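Halocarboxylic acid dehalogenase DehI (Pseudomonas putida, PDB 3BJX) probably hydrolyses the carbon-halogen bond of small 2-haloalkanoic acids. Local coordinates at residues F60-L66 with L261-L265. Sequence-based numbering, arbitrary orientation.
Sequences FPGYLPL and LMSML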
loop_
_atom_site.group_PDB
_atom_site.type_symbol
_atom_site.label_atom_id
_atom_site.label_comp_id
_atom_site.label_asym_id
_atom_site.label_seq_id
_atom_site.Cartn_x
_atom_site.Cartn_y
_atom_site.Cartn_z
ATOM N N PHE A 60 -5.805 -13.140 10.266
ATOM C CA PHE A 60 -4.555 -13.158 11.047
ATOM C C PHE A 60 -4.853 -13.624 12.474
ATOM O O PHE A 60 -5.651 -13.002 13.170
ATOM C CB PHE A 60 -3.909 -11.762 11.084
ATOM C CG PHE A 60 -3.339 -11.306 9.760
ATOM C CD1 PHE A 60 -1.997 -11.537 9.445
ATOM C CD2 PHE A 60 -4.133 -10.645 8.834
ATOM C CE1 PHE A 60 -1.466 -11.135 8.213
ATOM C CE2 PHE A 60 -3.612 -10.238 7.602
ATOM C CZ PHE A 60 -2.272 -10.475 7.296
ATOM N N PRO A 61 -4.217 -14.719 12.929
ATOM C CA PRO A 61 -4.602 -15.263 14.242
ATOM C C PRO A 61 -4.500 -14.257 15.389
ATOM O O PRO A 61 -3.457 -13.643 15.586
ATOM C CB PRO A 61 -3.624 -16.420 14.447
ATOM C CG PRO A 61 -3.255 -16.834 13.049
ATOM C CD PRO A 61 -3.161 -15.526 12.292
ATOM N N GLY A 62 -5.610 -14.084 16.099
ATOM C CA GLY A 62 -5.710 -13.289 17.316
ATOM C C GLY A 62 -5.831 -11.778 17.150
ATOM O O GLY A 62 -6.242 -11.075 18.086
ATOM N N TYR A 63 -5.459 -11.276 15.976
ATOM C CA TYR A 63 -5.213 -9.847 15.827
ATOM C C TYR A 63 -6.416 -8.965 16.072
ATOM O O TYR A 63 -6.387 -8.115 16.963
ATOM C CB TYR A 63 -4.562 -9.495 14.474
ATOM C CG TYR A 63 -4.350 -8.006 14.323
ATOM C CD1 TYR A 63 -3.517 -7.300 15.214
ATOM C CD2 TYR A 63 -4.997 -7.292 13.316
ATOM C CE1 TYR A 63 -3.331 -5.916 15.100
ATOM C CE2 TYR A 63 -4.830 -5.913 13.197
ATOM C CZ TYR A 63 -3.994 -5.228 14.085
ATOM O OH TYR A 63 -3.839 -3.860 13.948
ATOM N N LEU A 64 -7.461 -9.172 15.276
ATOM C CA LEU A 64 -8.585 -8.222 15.178
ATOM C C LEU A 64 -9.394 -8.115 16.470
ATOM O O LEU A 64 -9.760 -7.016 16.860
ATOM C CB LEU A 64 -9.490 -8.535 13.961
ATOM C CG LEU A 64 -10.779 -7.693 13.833
ATOM C CD1 LEU A 64 -10.448 -6.258 13.363
ATOM C CD2 LEU A 64 -11.878 -8.318 12.938
ATOM N N PRO A 65 -9.696 -9.247 17.137
ATOM C CA PRO A 65 -10.394 -9.097 18.413
ATOM C C PRO A 65 -9.651 -8.193 19.398
ATOM O O PRO A 65 -10.289 -7.357 20.068
ATOM C CB PRO A 65 -10.470 -10.533 18.936
ATOM C CG PRO A 65 -10.509 -11.362 17.673
ATOM C CD PRO A 65 -9.515 -10.667 16.788
ATOM N N LEU A 66 -8.323 -8.367 19.476
ATOM C CA LEU A 66 -7.479 -7.571 20.350
ATOM C C LEU A 66 -7.390 -6.134 19.855
ATOM O O LEU A 66 -7.707 -5.215 20.605
ATOM C CB LEU A 66 -6.083 -8.186 20.474
ATOM C CG LEU A 66 -5.025 -7.339 21.193
ATOM C CD1 LEU A 66 -5.167 -7.390 22.713
ATOM C CD2 LEU A 66 -3.639 -7.785 20.747
ATOM N N LEU A 261 2.856 -7.704 19.807
ATOM C CA LEU A 261 2.243 -8.814 19.084
ATOM C C LEU A 261 3.258 -9.891 18.771
ATOM O O LEU A 261 2.941 -10.847 18.076
ATOM C CB LEU A 261 1.580 -8.333 17.796
ATOM C CG LEU A 261 0.501 -7.262 17.910
ATOM C CD1 LEU A 261 0.450 -6.516 16.622
ATOM C CD2 LEU A 261 -0.839 -7.856 18.231
HETATM N N MSE A 262 4.476 -9.720 19.293
HETATM C CA MSE A 262 5.564 -10.689 19.149
HETATM C C MSE A 262 5.196 -12.076 19.697
HETATM O O MSE A 262 5.468 -13.086 19.051
HETATM C CB MSE A 262 6.841 -10.157 19.809
HETATM C CG MSE A 262 7.982 -9.775 18.846
HETATM SE SE MSE A 262 7.636 -8.303 17.573
HETATM C CE MSE A 262 9.468 -7.828 17.067
ATOM N N SER A 263 4.572 -12.107 20.874
ATOM C CA SER A 263 4.027 -13.337 21.471
ATOM C C SER A 263 2.861 -13.943 20.680
ATOM O O SER A 263 2.613 -15.147 20.744
ATOM C CB SER A 263 3.542 -13.058 22.901
ATOM O OG SER A 263 4.603 -13.117 23.841
HETATM N N MSE A 264 2.154 -13.095 19.938
HETATM C CA MSE A 264 0.908 -13.452 19.261
HETATM C C MSE A 264 1.049 -13.966 17.820
HETATM O O MSE A 264 0.393 -14.938 17.440
HETATM C CB MSE A 264 -0.028 -12.243 19.270
HETATM C CG MSE A 264 -1.182 -12.324 20.243
HETATM SE SE MSE A 264 -2.743 -11.365 19.511
HETATM C CE MSE A 264 -2.450 -11.785 17.619
ATOM N N LEU A 265 1.879 -13.294 17.026
ATOM C CA LEU A 265 1.970 -13.542 15.582
ATOM C C LEU A 265 3.394 -13.872 15.189
ATOM O O LEU A 265 4.327 -13.448 15.866
ATOM C CB LEU A 265 1.497 -12.317 14.795
ATOM C CG LEU A 265 0.025 -11.903 14.901
ATOM C CD1 LEU A 265 -0.113 -10.410 14.701
ATOM C CD2 LEU A 265 -0.842 -12.662 13.916
#
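With chi1 at 171°, L66 has its CG anti to the backbone N and reaches across to L261, whose CG is anti to its carbonyl carbon (chi1 -58°). The two leucines run antiparallel, side by side, and meet through their CD2 methyls, 3.8 Å apart. This is a helix start packed against a loop in an all-helical protein: a type II beta turn from F60 to Y63, with G62 at the N-cap position, leads into helix 63-71, while 261-265 belongs to the link between helices 230-248 and 267-299. Y63 presents a ring edge to L261: Y63 CD1 lies 4.1 Å from L261 CD2, which sits near the ring plane. Beyond this pair, V256, M143 of helix 112-143 and L273 of helix 267-299 extend the apolar cluster round Y63.

Selenomethionine M264, its chain bent at chi2 and chi3, points from the loop at the start of the helix. Its SE sits 3.9 Å from L66 CD2; the modelled position of its CE is doubtful. L265 packs by the P61 side of the turn and also touches L270 and L273 of helix 267-299. It crosses P61 at a slant: L265 CD2 lies 4.0 Å from the ring carbon CD and 3.3 Å from the carbonyl O of P61.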